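Local coordinates for protein interferon alpha/beta receptor 1 (Mus musculus, PDB 3WCY) that pairs with IFNAR2 to form the cell-surface receptor for type I interferons and so switches on JAK-STAT signalling, at residues I9-L20 against N89-S103. Numbering follows the deposited sequence.
Sequences IDVYIIDDNYTL and NEVDPFIPFYTAHMS
Asp15 and Ser103 are brought together by their first torsions: Asp15 CG is anti to its own carbonyl carbon, beside the backbone N (chi1 -65°), while Ser103 OG sits between its backbone N and carbonyl carbon. Both oxygens of the acid are thereby engaged. OD1 takes the amide of Ser103 on its syn lone pair (Ser103 N to Asp15 OD1 2.8 Å), and OD2 accepts the Ser103 hydroxyl from above the carboxylate plane (Ser103 OG to Asp15 OD2 3.0 Å). A leucine in place of Asp15 would probably leave the Ser103 amide and hydroxyl without these acceptors. Next to this grip the backbones pair in parallel, His101 N giving a nearly straight bond to Ile13 O (2.8 Å, 166°) and Asp15 N bonding to His101 O (3.0 Å). Beside this pairing, the Tyr12 and His101 rings lie nearly parallel, their planes 25° apart, but are displaced so that little of one ring lies above the other; Tyr12 CE1 stands over one face of the imidazole, 3.4 Å from His101 CD2. Ile13 turns the other way, its CD1 reaching the edge of the Phe94 ring at CE1 (3.6 Å), while its CG2 meets the methyl of Ala100. Val11 CG1 approaches Phe94 CZ obliquely (3.7 Å). Asp15 also touches Pro123 and Trp130, and Ser187 bonds to Met102 O, so residues further along the chain flank this end. The arrangement joins the N-terminal β-hairpin, turned by a type II' turn at 14-17, to the short 100-101 strand, making a small mixed sheet in the region of the first fibronectin type III domain of this type II cytokine receptor.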
loop_
_atom_site.group_PDB
_atom_site.type_symbol
_atom_site.label_atom_id
_atom_site.label_comp_id
_atom_site.label_asym_id
_atom_site.label_seq_id
_atom_site.Cartn_x
_atom_site.Cartn_y
_atom_site.Cartn_z
ATOM N N ILE A 9 -28.569 -25.395 -16.723
ATOM C CA ILE A 9 -27.584 -25.869 -15.756
ATOM C C ILE A 9 -26.584 -24.766 -15.390
ATOM O O ILE A 9 -26.168 -24.003 -16.265
ATOM C CB ILE A 9 -26.928 -27.212 -16.206
ATOM C CG1 ILE A 9 -26.430 -28.053 -15.014
ATOM C CG2 ILE A 9 -25.862 -27.042 -17.298
ATOM C CD1 ILE A 9 -27.419 -29.111 -14.546
ATOM N N ASP A 10 -26.230 -24.668 -14.092
ATOM C CA ASP A 10 -25.311 -23.655 -13.558
ATOM C C ASP A 10 -23.894 -24.181 -13.303
ATOM O O ASP A 10 -23.717 -25.352 -12.979
ATOM C CB ASP A 10 -25.888 -23.005 -12.287
ATOM C CG ASP A 10 -26.428 -21.606 -12.509
ATOM O OD1 ASP A 10 -25.693 -20.631 -12.221
ATOM O OD2 ASP A 10 -27.588 -21.482 -12.967
ATOM N N VAL A 11 -22.893 -23.300 -13.441
ATOM C CA VAL A 11 -21.477 -23.613 -13.237
ATOM C C VAL A 11 -20.911 -22.871 -12.011
ATOM O O VAL A 11 -20.972 -21.636 -11.948
ATOM C CB VAL A 11 -20.624 -23.422 -14.535
ATOM C CG1 VAL A 11 -20.731 -21.999 -15.098
ATOM C CG2 VAL A 11 -19.163 -23.821 -14.323
ATOM N N TYR A 12 -20.383 -23.637 -11.034
ATOM C CA TYR A 12 -19.783 -23.065 -9.833
ATOM C C TYR A 12 -18.281 -22.926 -10.017
ATOM O O TYR A 12 -17.612 -23.872 -10.443
ATOM C CB TYR A 12 -20.121 -23.874 -8.568
ATOM C CG TYR A 12 -19.667 -23.211 -7.281
ATOM C CD1 TYR A 12 -20.431 -22.214 -6.680
ATOM C CD2 TYR A 12 -18.477 -23.582 -6.664
ATOM C CE1 TYR A 12 -20.022 -21.604 -5.495
ATOM C CE2 TYR A 12 -18.051 -22.970 -5.485
ATOM C CZ TYR A 12 -18.826 -21.980 -4.905
ATOM O OH TYR A 12 -18.410 -21.376 -3.743
ATOM N N ILE A 13 -17.761 -21.727 -9.723
ATOM C CA ILE A 13 -16.339 -21.424 -9.844
ATOM C C ILE A 13 -15.790 -20.946 -8.506
ATOM O O ILE A 13 -16.235 -19.929 -7.963
ATOM C CB ILE A 13 -15.981 -20.441 -11.006
ATOM C CG1 ILE A 13 -16.845 -20.671 -12.269
ATOM C CG2 ILE A 13 -14.478 -20.514 -11.332
ATOM C CD1 ILE A 13 -16.916 -19.503 -13.208
ATOM N N ILE A 14 -14.831 -21.704 -7.979
ATOM C CA ILE A 14 -14.120 -21.396 -6.746
ATOM C C ILE A 14 -12.647 -21.298 -7.153
ATOM O O ILE A 14 -11.982 -22.325 -7.338
ATOM C CB ILE A 14 -14.457 -22.382 -5.573
ATOM C CG1 ILE A 14 -13.723 -22.031 -4.264
ATOM C CG2 ILE A 14 -14.305 -23.857 -5.946
ATOM C CD1 ILE A 14 -14.498 -21.145 -3.325
ATOM N N ASP A 15 -12.186 -20.047 -7.408
ATOM C CA ASP A 15 -10.840 -19.715 -7.888
ATOM C C ASP A 15 -10.701 -20.328 -9.290
ATOM O O ASP A 15 -11.490 -19.982 -10.165
ATOM C CB ASP A 15 -9.740 -20.186 -6.906
ATOM C CG ASP A 15 -9.757 -19.504 -5.557
ATOM O OD1 ASP A 15 -10.862 -19.266 -5.022
ATOM O OD2 ASP A 15 -8.668 -19.232 -5.024
ATOM N N ASP A 16 -9.737 -21.249 -9.497
ATOM C CA ASP A 16 -9.487 -21.864 -10.802
ATOM C C ASP A 16 -10.125 -23.252 -10.942
ATOM O O ASP A 16 -9.897 -23.955 -11.933
ATOM C CB ASP A 16 -7.991 -21.853 -11.154
ATOM C CG ASP A 16 -7.501 -20.485 -11.591
ATOM O OD1 ASP A 16 -8.032 -19.955 -12.600
ATOM O OD2 ASP A 16 -6.592 -19.940 -10.925
ATOM N N ASN A 17 -10.965 -23.615 -9.956
ATOM C CA ASN A 17 -11.705 -24.871 -9.928
ATOM C C ASN A 17 -13.122 -24.641 -10.438
ATOM O O ASN A 17 -13.775 -23.676 -10.034
ATOM C CB ASN A 17 -11.713 -25.477 -8.522
ATOM C CG ASN A 17 -10.363 -25.966 -8.066
ATOM O OD1 ASN A 17 -9.718 -26.801 -8.712
ATOM N ND2 ASN A 17 -9.915 -25.476 -6.923
ATOM N N TYR A 18 -13.580 -25.521 -11.343
ATOM C CA TYR A 18 -14.904 -25.473 -11.965
ATOM C C TYR A 18 -15.719 -26.721 -11.599
ATOM O O TYR A 18 -15.140 -27.787 -11.358
ATOM C CB TYR A 18 -14.768 -25.343 -13.492
ATOM C CG TYR A 18 -14.172 -24.028 -13.950
ATOM C CD1 TYR A 18 -14.983 -22.993 -14.404
ATOM C CD2 TYR A 18 -12.793 -23.828 -13.957
ATOM C CE1 TYR A 18 -14.440 -21.783 -14.836
ATOM C CE2 TYR A 18 -12.240 -22.619 -14.380
ATOM C CZ TYR A 18 -13.068 -21.602 -14.821
ATOM O OH TYR A 18 -12.523 -20.413 -15.237
ATOM N N THR A 19 -17.062 -26.579 -11.549
ATOM C CA THR A 19 -18.002 -27.661 -11.219
ATOM C C THR A 19 -19.299 -27.591 -12.034
ATOM O O THR A 19 -19.748 -26.500 -12.391
ATOM C CB THR A 19 -18.259 -27.760 -9.698
ATOM O OG1 THR A 19 -18.067 -26.484 -9.084
ATOM C CG2 THR A 19 -17.376 -28.808 -9.021
ATOM N N LEU A 20 -19.895 -28.767 -12.321
ATOM C CA LEU A 20 -21.133 -28.900 -13.093
ATOM C C LEU A 20 -22.231 -29.598 -12.297
ATOM O O LEU A 20 -23.408 -29.314 -12.501
ATOM C CB LEU A 20 -20.869 -29.656 -14.415
ATOM C CG LEU A 20 -21.168 -28.932 -15.748
ATOM C CD1 LEU A 20 -22.659 -28.657 -15.929
ATOM C CD2 LEU A 20 -20.305 -27.679 -15.943
ATOM N N ASN A 89 -25.194 -29.291 -23.623
ATOM C CA ASN A 89 -24.729 -28.093 -22.923
ATOM C C ASN A 89 -24.167 -27.030 -23.868
ATOM O O ASN A 89 -23.370 -27.342 -24.754
ATOM C CB ASN A 89 -23.703 -28.466 -21.840
ATOM C CG ASN A 89 -23.276 -27.322 -20.947
ATOM O OD1 ASN A 89 -24.000 -26.899 -20.040
ATOM N ND2 ASN A 89 -22.071 -26.813 -21.166
ATOM N N GLU A 90 -24.643 -25.806 -23.634
ATOM C CA GLU A 90 -24.363 -24.598 -24.401
ATOM C C GLU A 90 -25.198 -23.480 -23.758
ATOM O O GLU A 90 -26.328 -23.217 -24.169
ATOM C CB GLU A 90 -24.750 -24.781 -25.866
ATOM C CG GLU A 90 -24.724 -23.498 -26.681
ATOM C CD GLU A 90 -23.637 -23.502 -27.738
ATOM O OE1 GLU A 90 -23.198 -22.405 -28.145
ATOM O OE2 GLU A 90 -23.221 -24.601 -28.162
ATOM N N VAL A 91 -24.626 -22.844 -22.739
ATOM C CA VAL A 91 -25.315 -21.948 -21.829
ATOM C C VAL A 91 -25.113 -20.513 -22.262
ATOM O O VAL A 91 -24.793 -20.239 -23.419
ATOM C CB VAL A 91 -24.812 -22.115 -20.383
ATOM C CG1 VAL A 91 -23.415 -21.531 -20.237
ATOM C CG2 VAL A 91 -25.778 -21.459 -19.408
ATOM N N ASP A 92 -25.298 -19.595 -21.325
ATOM C CA ASP A 92 -25.107 -18.176 -21.626
ATOM C C ASP A 92 -23.608 -17.808 -21.549
ATOM O O ASP A 92 -22.985 -18.082 -20.518
ATOM C CB ASP A 92 -25.938 -17.312 -20.652
ATOM C CG ASP A 92 -25.941 -15.822 -20.946
ATOM O OD1 ASP A 92 -24.947 -15.145 -20.600
ATOM O OD2 ASP A 92 -26.964 -15.322 -21.464
ATOM N N PRO A 93 -23.011 -17.198 -22.611
ATOM C CA PRO A 93 -21.586 -16.814 -22.537
ATOM C C PRO A 93 -21.326 -15.757 -21.460
ATOM O O PRO A 93 -22.080 -14.784 -21.353
ATOM C CB PRO A 93 -21.276 -16.293 -23.947
ATOM C CG PRO A 93 -22.587 -15.887 -24.503
ATOM C CD PRO A 93 -23.605 -16.814 -23.909
ATOM N N PHE A 94 -20.275 -15.969 -20.642
ATOM C CA PHE A 94 -19.940 -15.081 -19.524
ATOM C C PHE A 94 -18.432 -14.846 -19.307
ATOM O O PHE A 94 -17.601 -15.612 -19.800
ATOM C CB PHE A 94 -20.589 -15.616 -18.225
ATOM C CG PHE A 94 -19.975 -16.886 -17.679
ATOM C CD1 PHE A 94 -19.036 -16.839 -16.656
ATOM C CD2 PHE A 94 -20.339 -18.129 -18.183
ATOM C CE1 PHE A 94 -18.457 -18.011 -16.161
ATOM C CE2 PHE A 94 -19.761 -19.300 -17.685
ATOM C CZ PHE A 94 -18.825 -19.233 -16.676
ATOM N N ILE A 95 -18.102 -13.799 -18.527
ATOM C CA ILE A 95 -16.733 -13.476 -18.128
ATOM C C ILE A 95 -16.522 -14.167 -16.760
ATOM O O ILE A 95 -17.211 -13.808 -15.800
ATOM C CB ILE A 95 -16.472 -11.941 -18.077
ATOM C CG1 ILE A 95 -16.719 -11.270 -19.442
ATOM C CG2 ILE A 95 -15.061 -11.634 -17.573
ATOM C CD1 ILE A 95 -17.968 -10.412 -19.481
ATOM N N PRO A 96 -15.611 -15.170 -16.655
ATOM C CA PRO A 96 -15.449 -15.896 -15.376
ATOM C C PRO A 96 -15.088 -15.090 -14.121
ATOM O O PRO A 96 -15.395 -15.538 -13.020
ATOM C CB PRO A 96 -14.411 -16.979 -15.697
ATOM C CG PRO A 96 -13.734 -16.525 -16.939
ATOM C CD PRO A 96 -14.750 -15.746 -17.709
ATOM N N PHE A 97 -14.475 -13.908 -14.284
ATOM C CA PHE A 97 -14.043 -13.014 -13.203
ATOM C C PHE A 97 -15.178 -12.447 -12.320
ATOM O O PHE A 97 -14.909 -12.012 -11.199
ATOM C CB PHE A 97 -13.137 -11.900 -13.770
ATOM C CG PHE A 97 -12.546 -10.916 -12.786
ATOM C CD1 PHE A 97 -11.769 -11.354 -11.718
ATOM C CD2 PHE A 97 -12.730 -9.549 -12.951
ATOM C CE1 PHE A 97 -11.221 -10.442 -10.812
ATOM C CE2 PHE A 97 -12.159 -8.639 -12.058
ATOM C CZ PHE A 97 -11.414 -9.092 -10.992
ATOM N N TYR A 98 -16.434 -12.465 -12.802
ATOM C CA TYR A 98 -17.574 -11.964 -12.029
ATOM C C TYR A 98 -18.268 -13.068 -11.206
ATOM O O TYR A 98 -18.754 -12.797 -10.106
ATOM C CB TYR A 98 -18.597 -11.249 -12.936
ATOM C CG TYR A 98 -18.078 -10.032 -13.674
ATOM C CD1 TYR A 98 -17.767 -8.857 -12.993
ATOM C CD2 TYR A 98 -17.998 -10.018 -15.064
ATOM C CE1 TYR A 98 -17.316 -7.723 -13.671
ATOM C CE2 TYR A 98 -17.569 -8.883 -15.755
ATOM C CZ TYR A 98 -17.229 -7.736 -15.053
ATOM O OH TYR A 98 -16.797 -6.615 -15.726
ATOM N N THR A 99 -18.320 -14.297 -11.740
ATOM C CA THR A 99 -18.970 -15.437 -11.083
ATOM C C THR A 99 -18.051 -16.245 -10.156
ATOM O O THR A 99 -18.549 -17.076 -9.385
ATOM C CB THR A 99 -19.687 -16.337 -12.110
ATOM O OG1 THR A 99 -18.789 -16.666 -13.173
ATOM C CG2 THR A 99 -20.963 -15.706 -12.660
ATOM N N ALA A 100 -16.725 -16.012 -10.229
ATOM C CA ALA A 100 -15.731 -16.735 -9.422
ATOM C C ALA A 100 -15.709 -16.325 -7.950
ATOM O O ALA A 100 -15.689 -15.134 -7.631
ATOM C CB ALA A 100 -14.346 -16.590 -10.030
ATOM N N HIS A 101 -15.711 -17.329 -7.061
ATOM C CA HIS A 101 -15.672 -17.167 -5.608
ATOM C C HIS A 101 -14.235 -17.238 -5.112
ATOM O O HIS A 101 -13.365 -17.782 -5.800
ATOM C CB HIS A 101 -16.493 -18.275 -4.925
ATOM C CG HIS A 101 -17.970 -18.146 -5.107
ATOM N ND1 HIS A 101 -18.768 -17.566 -4.136
ATOM C CD2 HIS A 101 -18.749 -18.531 -6.142
ATOM C CE1 HIS A 101 -20.001 -17.620 -4.607
ATOM N NE2 HIS A 101 -20.039 -18.191 -5.811
ATOM N N MET A 102 -13.999 -16.723 -3.900
ATOM C CA MET A 102 -12.687 -16.722 -3.259
ATOM C C MET A 102 -12.582 -17.827 -2.212
ATOM O O MET A 102 -13.334 -17.818 -1.230
ATOM C CB MET A 102 -12.433 -15.373 -2.592
ATOM C CG MET A 102 -11.833 -14.361 -3.502
ATOM S SD MET A 102 -11.969 -12.723 -2.776
ATOM C CE MET A 102 -10.829 -12.864 -1.447
ATOM N N SER A 103 -11.632 -18.766 -2.405
ATOM C CA SER A 103 -11.380 -19.855 -1.455
ATOM C C SER A 103 -10.650 -19.252 -0.246
ATOM O O SER A 103 -10.008 -18.220 -0.421
ATOM C CB SER A 103 -10.541 -20.955 -2.098
ATOM O OG SER A 103 -9.226 -20.503 -2.370
#